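PDB 5GVV: glycosyl transferase family 8 from Streptococcus pneumoniae, which transfers galactose from UDP-galactose to the terminal glucose of the glycosylated serine-rich repeat protein PsrP, the third step of its O-glycosylation. Local coordinates for residues Y16-E21 and V246-S251; M24-R29 and D108-G113; Y196-G201 and P221-L226. All coordinates share one frame; numbering follows the deposited sequence.

How the contacts relate
Helix 17-30, which follows strand 6-11, takes part in two of the contacts. Its N-terminal end (16-21) waits for helix 244-251, so contact 1 closes the longest loop and encloses the other two. Further along the same helix, residues 24-29 meet strand 109-111 and close contact 2, which is complete before contact 3 begins. Contact 3 closes a short loop between 196-201 and 221-226. Strands 109-111 and 225-227 pair in a two-stranded antiparallel sheet that joins contacts 2 and 3, while Lys25 bonds to the backbone of Ser251, linking contacts 1 and 2. Contacts 1 and 2 touch UDP, and contact 3 lies beside the metal ligand His227.

Contact 1: Y16-E21 and V246-S251; sequences YIRQIE and VWWEYS. With UDP (uridine-5'-diphosphate), chain D.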
loop_
_atom_site.group_PDB
_atom_site.type_symbol
_atom_site.label_atom_id
_atom_site.label_comp_id
_atom_site.label_asym_id
_atom_site.label_seq_id
_atom_site.Cartn_x
_atom_site.Cartn_y
_atom_site.Cartn_z
ATOM N N TYR A 16 4.023 0.786 6.491
ATOM C CA TYR A 16 2.858 0.168 7.111
ATOM C C TYR A 16 1.577 0.881 6.665
ATOM O O TYR A 16 0.515 0.690 7.260
ATOM C CB TYR A 16 2.998 0.269 8.634
ATOM C CG TYR A 16 2.663 -0.983 9.421
ATOM C CD1 TYR A 16 3.434 -2.134 9.308
ATOM C CD2 TYR A 16 1.598 -0.997 10.313
ATOM C CE1 TYR A 16 3.135 -3.276 10.050
ATOM C CE2 TYR A 16 1.290 -2.133 11.054
ATOM C CZ TYR A 16 2.062 -3.264 10.917
ATOM O OH TYR A 16 1.759 -4.387 11.659
ATOM N N ILE A 17 1.661 1.694 5.613
ATOM C CA ILE A 17 0.510 2.503 5.204
ATOM C C ILE A 17 -0.751 1.684 4.870
ATOM O O ILE A 17 -1.872 2.137 5.143
ATOM C CB ILE A 17 0.865 3.474 4.043
ATOM C CG1 ILE A 17 -0.195 4.573 3.913
ATOM C CG2 ILE A 17 1.037 2.712 2.728
ATOM C CD1 ILE A 17 -0.206 5.561 5.083
ATOM N N ARG A 18 -0.574 0.483 4.309
ATOM C CA ARG A 18 -1.717 -0.364 3.949
ATOM C C ARG A 18 -2.458 -0.850 5.194
ATOM O O ARG A 18 -3.678 -1.035 5.169
ATOM C CB ARG A 18 -1.286 -1.566 3.094
ATOM C CG ARG A 18 -0.981 -1.227 1.634
ATOM C CD ARG A 18 -0.593 -2.462 0.827
ATOM N NE ARG A 18 -1.716 -3.380 0.646
ATOM C CZ ARG A 18 -1.759 -4.610 1.150
ATOM N NH1 ARG A 18 -0.738 -5.066 1.862
ATOM N NH2 ARG A 18 -2.820 -5.382 0.944
ATOM N N GLN A 19 -1.716 -1.052 6.280
ATOM C CA GLN A 19 -2.302 -1.490 7.545
ATOM C C GLN A 19 -2.924 -0.305 8.280
ATOM O O GLN A 19 -4.035 -0.403 8.806
ATOM C CB GLN A 19 -1.236 -2.153 8.427
ATOM C CG GLN A 19 -0.712 -3.498 7.901
ATOM C CD GLN A 19 0.079 -3.375 6.605
ATOM O OE1 GLN A 19 0.924 -2.491 6.461
ATOM N NE2 GLN A 19 -0.207 -4.250 5.650
ATOM N N ILE A 20 -2.205 0.814 8.315
ATOM C CA ILE A 20 -2.724 2.028 8.933
ATOM C C ILE A 20 -4.031 2.440 8.272
ATOM O O ILE A 20 -5.012 2.725 8.959
ATOM C CB ILE A 20 -1.724 3.197 8.824
ATOM C CG1 ILE A 20 -0.409 2.845 9.519
ATOM C CG2 ILE A 20 -2.320 4.490 9.406
ATOM C CD1 ILE A 20 0.714 3.837 9.230
ATOM N N GLU A 21 -4.053 2.464 6.942
ATOM C CA GLU A 21 -5.238 2.923 6.225
ATOM C C GLU A 21 -6.418 1.975 6.400
ATOM O O GLU A 21 -7.558 2.422 6.533
ATOM C CB GLU A 21 -4.940 3.140 4.732
ATOM C CG GLU A 21 -6.071 3.863 4.004
ATOM C CD GLU A 21 -5.710 4.279 2.589
ATOM O OE1 GLU A 21 -4.506 4.276 2.244
ATOM O OE2 GLU A 21 -6.641 4.612 1.823
ATOM N N VAL A 246 -11.811 -10.942 7.447
ATOM C CA VAL A 246 -12.304 -9.662 7.953
ATOM C C VAL A 246 -11.348 -8.521 7.605
ATOM O O VAL A 246 -11.786 -7.425 7.228
ATOM C CB VAL A 246 -12.537 -9.702 9.469
ATOM C CG1 VAL A 246 -13.049 -8.347 9.967
ATOM C CG2 VAL A 246 -13.514 -10.818 9.831
ATOM N N TRP A 247 -10.044 -8.772 7.718
ATOM C CA TRP A 247 -9.060 -7.736 7.419
ATOM C C TRP A 247 -9.135 -7.339 5.960
ATOM O O TRP A 247 -9.092 -6.153 5.633
ATOM C CB TRP A 247 -7.630 -8.186 7.751
ATOM C CG TRP A 247 -6.618 -7.054 7.608
ATOM C CD1 TRP A 247 -6.218 -6.177 8.587
ATOM C CD2 TRP A 247 -5.913 -6.671 6.415
ATOM N NE1 TRP A 247 -5.306 -5.282 8.074
ATOM C CE2 TRP A 247 -5.095 -5.567 6.747
ATOM C CE3 TRP A 247 -5.879 -7.161 5.102
ATOM C CZ2 TRP A 247 -4.262 -4.938 5.808
ATOM C CZ3 TRP A 247 -5.051 -6.542 4.174
ATOM C CH2 TRP A 247 -4.256 -5.438 4.531
ATOM N N TRP A 248 -9.237 -8.333 5.082
ATOM C CA TRP A 248 -9.285 -8.067 3.653
ATOM C C TRP A 248 -10.548 -7.313 3.249
ATOM O O TRP A 248 -10.510 -6.458 2.359
ATOM C CB TRP A 248 -9.117 -9.371 2.867
ATOM C CG TRP A 248 -7.689 -9.790 2.867
ATOM C CD1 TRP A 248 -7.104 -10.730 3.665
ATOM C CD2 TRP A 248 -6.639 -9.231 2.072
ATOM N NE1 TRP A 248 -5.761 -10.809 3.396
ATOM C CE2 TRP A 248 -5.448 -9.897 2.417
ATOM C CE3 TRP A 248 -6.593 -8.239 1.086
ATOM C CZ2 TRP A 248 -4.223 -9.601 1.818
ATOM C CZ3 TRP A 248 -5.372 -7.943 0.489
ATOM C CH2 TRP A 248 -4.206 -8.622 0.856
ATOM N N GLU A 249 -11.657 -7.623 3.912
ATOM C CA GLU A 249 -12.923 -6.944 3.666
ATOM C C GLU A 249 -12.791 -5.428 3.830
ATOM O O GLU A 249 -13.361 -4.655 3.053
ATOM C CB GLU A 249 -13.981 -7.484 4.622
ATOM C CG GLU A 249 -15.359 -6.871 4.454
ATOM C CD GLU A 249 -16.387 -7.529 5.356
ATOM O OE1 GLU A 249 -17.584 -7.526 4.990
ATOM O OE2 GLU A 249 -15.992 -8.060 6.421
ATOM N N TYR A 250 -12.037 -4.995 4.837
ATOM C CA TYR A 250 -11.829 -3.566 5.026
ATOM C C TYR A 250 -10.699 -3.001 4.167
ATOM O O TYR A 250 -10.773 -1.854 3.717
ATOM C CB TYR A 250 -11.632 -3.241 6.507
ATOM C CG TYR A 250 -12.908 -3.366 7.299
ATOM C CD1 TYR A 250 -13.828 -2.325 7.334
ATOM C CD2 TYR A 250 -13.203 -4.525 7.999
ATOM C CE1 TYR A 250 -15.003 -2.434 8.054
ATOM C CE2 TYR A 250 -14.373 -4.641 8.719
ATOM C CZ TYR A 250 -15.268 -3.592 8.742
ATOM O OH TYR A 250 -16.441 -3.704 9.462
ATOM N N SER A 251 -9.660 -3.796 3.928
ATOM C CA SER A 251 -8.558 -3.346 3.075
ATOM C C SER A 251 -9.035 -3.020 1.656
ATOM O O SER A 251 -8.589 -2.038 1.046
ATOM C CB SER A 251 -7.453 -4.404 3.017
ATOM O OG SER A 251 -6.426 -4.014 2.121
HETATM N N1 UDP D . 4.501 -0.632 13.273
HETATM C C2 UDP D . 4.806 0.088 12.134
HETATM N N3 UDP D . 5.558 -0.479 11.121
HETATM C C4 UDP D . 6.013 -1.777 11.248
HETATM C C5 UDP D . 5.701 -2.502 12.397
HETATM C C6 UDP D . 5.042 -1.877 13.455
HETATM O O2 UDP D . 4.403 1.242 12.024
HETATM O O4 UDP D . 6.681 -2.284 10.341
HETATM C "C1'" UDP D . 3.693 0.010 14.333
HETATM C "C2'" UDP D . 2.219 -0.275 14.086
HETATM O "O2'" UDP D . 1.432 0.820 14.500
HETATM C "C3'" UDP D . 1.931 -1.451 14.990
HETATM C "C4'" UDP D . 2.874 -1.192 16.158
HETATM O "O4'" UDP D . 4.005 -0.543 15.602
HETATM O "O3'" UDP D . 0.574 -1.470 15.381
HETATM C "C5'" UDP D . 3.281 -2.473 16.882
HETATM O "O5'" UDP D . 3.407 -3.508 15.931
HETATM P PA UDP D . 2.511 -4.829 16.102
HETATM O O1A UDP D . 1.101 -4.387 16.060
HETATM O O2A UDP D . 2.817 -5.811 15.035
HETATM O O3A UDP D . 2.898 -5.428 17.552
HETATM P PB UDP D . 1.939 -6.433 18.378
HETATM O O1B UDP D . 2.399 -6.538 19.783
HETATM O O2B UDP D . 2.027 -7.773 17.755
HETATM O O3B UDP D . 0.539 -5.945 18.338
HETATM O O HOH W 1 -5.346 -4.765 -0.281
HETATM O O HOH W 2 -4.839 -1.870 2.251
#
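Arg18 reaches across to Trp247, Trp248 and Ser251 with a single atom, NH2, and its meetings with the two indoles are van der Waals contacts. NH2 lies 3.5 Å from CH2 of Trp248, which sits at the edge of the guanidinium; the two planes are turned 41° apart, so the cation does not lie flat on the ring. At Trp247 the same nitrogen comes to the ring edge, 3.9 Å from CH2. A bend in the arginine chain at chi3 (68°) turns the guanidinium toward these rings. Within helix 244-251, CZ3 of Trp247 rests over the centre of the Trp248 ring. The end of the Gln19 side chain lies by CZ2 of Trp247.

Polar links run through water. One molecule accepts from Arg18 NH2 at 2.9 Å and is bonded to Ser251 OG; a second donates to Arg18 O at 3.2 Å and also meets that hydroxyl, so Ser251 OG anchors both bridges between helical segments whose local axes are perpendicular (90°). Arg18 NH1 bonds to Tyr14 OH of the second subunit, and Trp248 NE1 to Pro234 O, so both side chains have polar partners beyond this pair of helices.

The ligand contact is made by Tyr16, at the N-cap position of helix 17-30. Its ring presents one face to the uracil, CD1 lying 3.2 Å from N3 of UDP, and the Gln19 amide end covers the opposite face. The loop from strand 6-11 into helix 17-30 thus forms part of the UDP pocket, consistent with the nucleotide-binding beta-alpha unit of a GT-A fold.

Contact 2: M24-R29 and D108-G113; sequences MKSLCR and DLIVTG. With MN (manganese (II) ion), chain C; UDP (uridine-5'-diphosphate), chain D.
Ser26 OG accepts a hydrogen bond from the backbone N of Val111 at 2.9 Å, nearly straight at 168°, and so fastens helix 17-30 to the short strand that leaves the metal-binding DxD motif of this GT-A glycosyltransferase. Helix and strand run almost in the same direction, their local axes 13° apart. With chi1 at 66° the hydroxyl also bonds to Ala23 O one turn back in its own helix, so two partners fix its rotation. Methyl CG2 of Ile110 packs on Ser26 CB at 3.8 Å. Beside this, Val111 turns its CB toward the helix, 3.8 Å from Leu27 CA, and CG2 of Val111 meets the Leu27 side chain.

In the next shell, Asn31 ND2 bonds to both Leu27 O and Gly113 O, tying the end of the helix to the loop beyond the strand. Ile110 touches Trp247 and Tyr250 of helix 244-251, and the strand pairs with 225-227. The strand thereby connects the helix with the active site, because Asp108, just before it, is a ligand of the manganese ion. Asp106, His227 and both phosphates of UDP complete the coordination, and Lys233 bonds to Asp108 OD2. Asp108 binds in bidentate fashion, OD1 at 2.1 Å and OD2 at 2.2 Å from the manganese, while O3B of the UDP beta-phosphate stands 2.0 Å from the ion.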
loop_
_atom_site.group_PDB
_atom_site.type_symbol
_atom_site.label_atom_id
_atom_site.label_comp_id
_atom_site.label_asym_id
_atom_site.label_seq_id
_atom_site.Cartn_x
_atom_site.Cartn_y
_atom_site.Cartn_z
HETATM N N MSE A 24 -7.834 2.530 9.907
HETATM C CA MSE A 24 -8.601 3.763 9.910
HETATM C C MSE A 24 -9.895 3.597 9.177
HETATM O O MSE A 24 -10.932 4.062 9.607
HETATM C CB MSE A 24 -7.803 4.981 9.335
HETATM C CG MSE A 24 -6.631 5.408 10.188
HETATM SE SE MSE A 24 -5.590 6.829 9.217
HETATM C CE MSE A 24 -7.257 7.740 8.869
ATOM N N LYS A 25 -9.876 2.939 8.018
ATOM C CA LYS A 25 -11.113 2.681 7.277
ATOM C C LYS A 25 -12.147 1.947 8.129
ATOM O O LYS A 25 -13.327 2.308 8.127
ATOM C CB LYS A 25 -10.835 1.893 5.993
ATOM C CG LYS A 25 -10.417 2.770 4.823
ATOM C CD LYS A 25 -10.558 2.064 3.476
ATOM C CE LYS A 25 -9.455 1.055 3.235
ATOM N NZ LYS A 25 -9.322 0.709 1.778
ATOM N N SER A 26 -11.710 0.926 8.859
ATOM C CA SER A 26 -12.632 0.152 9.693
ATOM C C SER A 26 -13.200 1.024 10.814
ATOM O O SER A 26 -14.391 0.945 11.121
ATOM C CB SER A 26 -11.951 -1.102 10.251
ATOM O OG SER A 26 -10.912 -0.793 11.163
ATOM N N LEU A 27 -12.354 1.869 11.399
ATOM C CA LEU A 27 -12.776 2.820 12.432
ATOM C C LEU A 27 -13.820 3.814 11.908
ATOM O O LEU A 27 -14.857 4.038 12.550
ATOM C CB LEU A 27 -11.559 3.570 12.990
ATOM C CG LEU A 27 -11.778 4.698 14.005
ATOM C CD1 LEU A 27 -12.404 4.177 15.286
ATOM C CD2 LEU A 27 -10.480 5.410 14.310
ATOM N N CYS A 28 -13.550 4.397 10.742
ATOM C CA CYS A 28 -14.421 5.425 10.169
ATOM C C CYS A 28 -15.709 4.831 9.612
ATOM O O CYS A 28 -16.732 5.511 9.529
ATOM C CB CYS A 28 -13.687 6.193 9.063
ATOM S SG CYS A 28 -12.287 7.163 9.645
ATOM N N ARG A 29 -15.648 3.565 9.210
ATOM C CA ARG A 29 -16.823 2.855 8.731
ATOM C C ARG A 29 -17.938 2.854 9.783
ATOM O O ARG A 29 -19.123 2.971 9.448
ATOM C CB ARG A 29 -16.438 1.417 8.377
ATOM C CG ARG A 29 -17.609 0.513 8.026
ATOM C CD ARG A 29 -18.377 1.030 6.818
ATOM N NE ARG A 29 -19.396 0.077 6.391
ATOM C CZ ARG A 29 -20.652 0.079 6.829
ATOM N NH1 ARG A 29 -21.060 0.985 7.706
ATOM N NH2 ARG A 29 -21.508 -0.830 6.388
ATOM N N ASP A 108 -2.439 -2.905 13.321
ATOM C CA ASP A 108 -2.673 -4.288 12.920
ATOM C C ASP A 108 -4.003 -4.736 13.516
ATOM O O ASP A 108 -4.120 -5.832 14.066
ATOM C CB ASP A 108 -1.540 -5.194 13.410
ATOM C CG ASP A 108 -1.377 -5.161 14.917
ATOM O OD1 ASP A 108 -1.748 -4.139 15.539
ATOM O OD2 ASP A 108 -0.858 -6.150 15.487
ATOM N N LEU A 109 -5.005 -3.869 13.421
ATOM C CA LEU A 109 -6.310 -4.182 13.978
ATOM C C LEU A 109 -7.456 -3.670 13.124
ATOM O O LEU A 109 -7.258 -2.865 12.200
ATOM C CB LEU A 109 -6.435 -3.672 15.421
ATOM C CG LEU A 109 -6.254 -2.191 15.741
ATOM C CD1 LEU A 109 -7.480 -1.383 15.362
ATOM C CD2 LEU A 109 -5.942 -2.010 17.224
ATOM N N ILE A 110 -8.652 -4.144 13.460
ATOM C CA ILE A 110 -9.876 -3.818 12.740
ATOM C C ILE A 110 -10.990 -3.465 13.730
ATOM O O ILE A 110 -11.251 -4.228 14.661
ATOM C CB ILE A 110 -10.356 -5.024 11.923
ATOM C CG1 ILE A 110 -9.359 -5.362 10.807
ATOM C CG2 ILE A 110 -11.740 -4.767 11.343
ATOM C CD1 ILE A 110 -9.393 -4.390 9.628
ATOM N N VAL A 111 -11.651 -2.329 13.514
ATOM C CA VAL A 111 -12.830 -1.948 14.290
ATOM C C VAL A 111 -14.066 -2.414 13.525
ATOM O O VAL A 111 -14.179 -2.172 12.318
ATOM C CB VAL A 111 -12.883 -0.419 14.490
ATOM C CG1 VAL A 111 -14.148 -0.000 15.248
ATOM C CG2 VAL A 111 -11.623 0.060 15.207
ATOM N N THR A 112 -14.982 -3.095 14.214
ATOM C CA THR A 112 -16.136 -3.698 13.549
ATOM C C THR A 112 -17.467 -3.057 13.924
ATOM O O THR A 112 -18.517 -3.475 13.426
ATOM C CB THR A 112 -16.258 -5.209 13.858
ATOM O OG1 THR A 112 -16.588 -5.395 15.244
ATOM C CG2 THR A 112 -14.965 -5.936 13.533
ATOM N N GLY A 113 -17.434 -2.055 14.796
ATOM C CA GLY A 113 -18.665 -1.402 15.208
ATOM C C GLY A 113 -18.476 -0.126 16.006
ATOM O O GLY A 113 -17.354 0.372 16.154
HETATM MN MN MN C . -0.657 -4.759 17.225
HETATM N N1 UDP D . 4.501 -0.632 13.273
HETATM C C2 UDP D . 4.806 0.088 12.134
HETATM N N3 UDP D . 5.558 -0.479 11.121
HETATM C C4 UDP D . 6.013 -1.777 11.248
HETATM C C5 UDP D . 5.701 -2.502 12.397
HETATM C C6 UDP D . 5.042 -1.877 13.455
HETATM O O2 UDP D . 4.403 1.242 12.024
HETATM O O4 UDP D . 6.681 -2.284 10.341
HETATM C "C1'" UDP D . 3.693 0.010 14.333
HETATM C "C2'" UDP D . 2.219 -0.275 14.086
HETATM O "O2'" UDP D . 1.432 0.820 14.500
HETATM C "C3'" UDP D . 1.931 -1.451 14.990
HETATM C "C4'" UDP D . 2.874 -1.192 16.158
HETATM O "O4'" UDP D . 4.005 -0.543 15.602
HETATM O "O3'" UDP D . 0.574 -1.470 15.381
HETATM C "C5'" UDP D . 3.281 -2.473 16.882
HETATM O "O5'" UDP D . 3.407 -3.508 15.931
HETATM P PA UDP D . 2.511 -4.829 16.102
HETATM O O1A UDP D . 1.101 -4.387 16.060
HETATM O O2A UDP D . 2.817 -5.811 15.035
HETATM O O3A UDP D . 2.898 -5.428 17.552
HETATM P PB UDP D . 1.939 -6.433 18.378
HETATM O O1B UDP D . 2.399 -6.538 19.783
HETATM O O2B UDP D . 2.027 -7.773 17.755
HETATM O O3B UDP D . 0.539 -5.945 18.338
#

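Contact 3: Y196-G201 and P221-L226; sequences YNFQIG and PLPLIL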
loop_
_atom_site.group_PDB
_atom_site.type_symbol
_atom_site.label_atom_id
_atom_site.label_comp_id
_atom_site.label_asym_id
_atom_site.label_seq_id
_atom_site.Cartn_x
_atom_site.Cartn_y
_atom_site.Cartn_z
ATOM N N TYR A 196 -12.856 -5.311 23.322
ATOM C CA TYR A 196 -12.328 -4.007 22.912
ATOM C C TYR A 196 -10.850 -4.093 22.536
ATOM O O TYR A 196 -10.221 -3.092 22.172
ATOM C CB TYR A 196 -12.558 -2.971 24.009
ATOM C CG TYR A 196 -13.993 -2.509 24.095
ATOM C CD1 TYR A 196 -14.554 -1.768 23.067
ATOM C CD2 TYR A 196 -14.779 -2.805 25.201
ATOM C CE1 TYR A 196 -15.855 -1.334 23.131
ATOM C CE2 TYR A 196 -16.088 -2.376 25.275
ATOM C CZ TYR A 196 -16.619 -1.639 24.235
ATOM O OH TYR A 196 -17.922 -1.201 24.293
ATOM N N ASN A 197 -10.314 -5.304 22.632
ATOM C CA ASN A 197 -8.973 -5.629 22.154
ATOM C C ASN A 197 -8.893 -7.147 22.064
ATOM O O ASN A 197 -8.215 -7.794 22.869
ATOM C CB ASN A 197 -7.906 -5.099 23.112
ATOM C CG ASN A 197 -6.500 -5.185 22.535
ATOM O OD1 ASN A 197 -6.256 -5.861 21.534
ATOM N ND2 ASN A 197 -5.564 -4.515 23.187
ATOM N N PHE A 198 -9.608 -7.710 21.096
ATOM C CA PHE A 198 -9.748 -9.157 20.982
ATOM C C PHE A 198 -8.589 -9.699 20.158
ATOM O O PHE A 198 -8.555 -9.557 18.923
ATOM C CB PHE A 198 -11.089 -9.502 20.334
ATOM C CG PHE A 198 -11.494 -10.949 20.485
ATOM C CD1 PHE A 198 -11.039 -11.908 19.590
ATOM C CD2 PHE A 198 -12.332 -11.344 21.523
ATOM C CE1 PHE A 198 -11.413 -13.245 19.727
ATOM C CE2 PHE A 198 -12.714 -12.675 21.663
ATOM C CZ PHE A 198 -12.252 -13.624 20.761
ATOM N N GLN A 199 -7.638 -10.322 20.848
ATOM C CA GLN A 199 -6.367 -10.688 20.238
ATOM C C GLN A 199 -6.418 -12.010 19.474
ATOM O O GLN A 199 -5.839 -13.025 19.879
ATOM C CB GLN A 199 -5.258 -10.644 21.291
ATOM C CG GLN A 199 -5.061 -9.218 21.841
ATOM C CD GLN A 199 -4.710 -9.187 23.312
ATOM O OE1 GLN A 199 -3.722 -9.788 23.731
ATOM N NE2 GLN A 199 -5.518 -8.484 24.109
ATOM N N ILE A 200 -7.113 -11.966 18.342
ATOM C CA ILE A 200 -7.280 -13.120 17.472
ATOM C C ILE A 200 -5.936 -13.574 16.890
ATOM O O ILE A 200 -5.800 -14.703 16.408
ATOM C CB ILE A 200 -8.278 -12.789 16.341
ATOM C CG1 ILE A 200 -8.825 -14.063 15.694
ATOM C CG2 ILE A 200 -7.649 -11.858 15.311
ATOM C CD1 ILE A 200 -9.923 -14.727 16.502
ATOM N N GLY A 201 -4.936 -12.697 16.952
ATOM C CA GLY A 201 -3.607 -13.035 16.476
ATOM C C GLY A 201 -2.919 -14.060 17.365
ATOM O O GLY A 201 -1.923 -14.672 16.963
ATOM N N PRO A 221 -21.538 -12.406 17.485
ATOM C CA PRO A 221 -21.093 -11.404 16.512
ATOM C C PRO A 221 -19.623 -11.056 16.719
ATOM O O PRO A 221 -19.058 -11.382 17.767
ATOM C CB PRO A 221 -21.962 -10.195 16.851
ATOM C CG PRO A 221 -22.202 -10.325 18.327
ATOM C CD PRO A 221 -22.331 -11.805 18.575
ATOM N N LEU A 222 -19.011 -10.432 15.717
ATOM C CA LEU A 222 -17.614 -10.014 15.801
ATOM C C LEU A 222 -17.351 -9.154 17.028
ATOM O O LEU A 222 -18.170 -8.301 17.380
ATOM C CB LEU A 222 -17.230 -9.225 14.547
ATOM C CG LEU A 222 -16.371 -9.865 13.453
ATOM C CD1 LEU A 222 -16.325 -11.364 13.578
ATOM C CD2 LEU A 222 -16.852 -9.436 12.059
ATOM N N PRO A 223 -16.206 -9.381 17.693
ATOM C CA PRO A 223 -15.796 -8.463 18.760
ATOM C C PRO A 223 -15.574 -7.071 18.168
ATOM O O PRO A 223 -15.201 -6.971 16.994
ATOM C CB PRO A 223 -14.470 -9.058 19.238
ATOM C CG PRO A 223 -14.579 -10.532 18.908
ATOM C CD PRO A 223 -15.325 -10.563 17.595
ATOM N N LEU A 224 -15.821 -6.023 18.950
ATOM C CA LEU A 224 -15.725 -4.656 18.441
ATOM C C LEU A 224 -14.329 -4.307 17.928
ATOM O O LEU A 224 -14.187 -3.535 16.969
ATOM C CB LEU A 224 -16.191 -3.642 19.495
ATOM C CG LEU A 224 -17.708 -3.514 19.630
ATOM C CD1 LEU A 224 -18.125 -2.698 20.850
ATOM C CD2 LEU A 224 -18.279 -2.902 18.369
ATOM N N ILE A 225 -13.296 -4.864 18.557
ATOM C CA ILE A 225 -11.935 -4.626 18.079
ATOM C C ILE A 225 -11.138 -5.923 17.916
ATOM O O ILE A 225 -10.911 -6.649 18.886
ATOM C CB ILE A 225 -11.174 -3.615 18.965
ATOM C CG1 ILE A 225 -11.884 -2.257 18.938
ATOM C CG2 ILE A 225 -9.739 -3.466 18.477
ATOM C CD1 ILE A 225 -11.155 -1.122 19.664
ATOM N N LEU A 226 -10.726 -6.204 16.679
ATOM C CA LEU A 226 -9.937 -7.397 16.367
ATOM C C LEU A 226 -8.468 -7.038 16.229
ATOM O O LEU A 226 -8.105 -6.268 15.339
ATOM C CB LEU A 226 -10.405 -8.020 15.050
ATOM C CG LEU A 226 -11.773 -8.685 14.997
ATOM C CD1 LEU A 226 -12.068 -9.153 13.585
ATOM C CD2 LEU A 226 -11.826 -9.851 15.972
#
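A chi1 of -165° swings the Phe198 ring away from its own backbone N and brings one face onto Pro223, while chi1 of -75° carries the Tyr196 ring back along Leu224 although its CB sets out in the other direction. On Phe198 the proline makes a CH-pi contact: Pro223 CG stands 3.6 Å from the ring centroid, 20° off the normal. At the other pair the two side chains run alongside each other, CE1 of Tyr196 3.5 Å from CD1 of Leu224.

One backbone bond joins the two segments, Phe198 N to Ile225 O at 2.8 Å, within a single beta bridge between Phe198 and Leu226. Packing is close around Tyr196 O, which lies 3.3 Å from Ile225 CD1; this carbonyl is buried and has no polar partner in the model. Just beyond the bridge, the chain makes an inverse gamma turn about Gln199, closed by Ile200 N to Phe198 O, and Gln199 NE2 reaches back to Asn197 O at 3.0 Å. Asn197 OD1 in turn bonds to ND1 of His227, a manganese ligand, and so probably helps orient that imidazole; Asn142 takes the amide nitrogen.

The bridged loop thus borders strand 225-227, whose other neighbour is strand 109-111. Tyr196 packs on helix 116-119, Asn197 and Ile225 touch Val145 of strand 145-149, Phe135 meets Phe198 edge-to-face, and helix 203-208 follows directly.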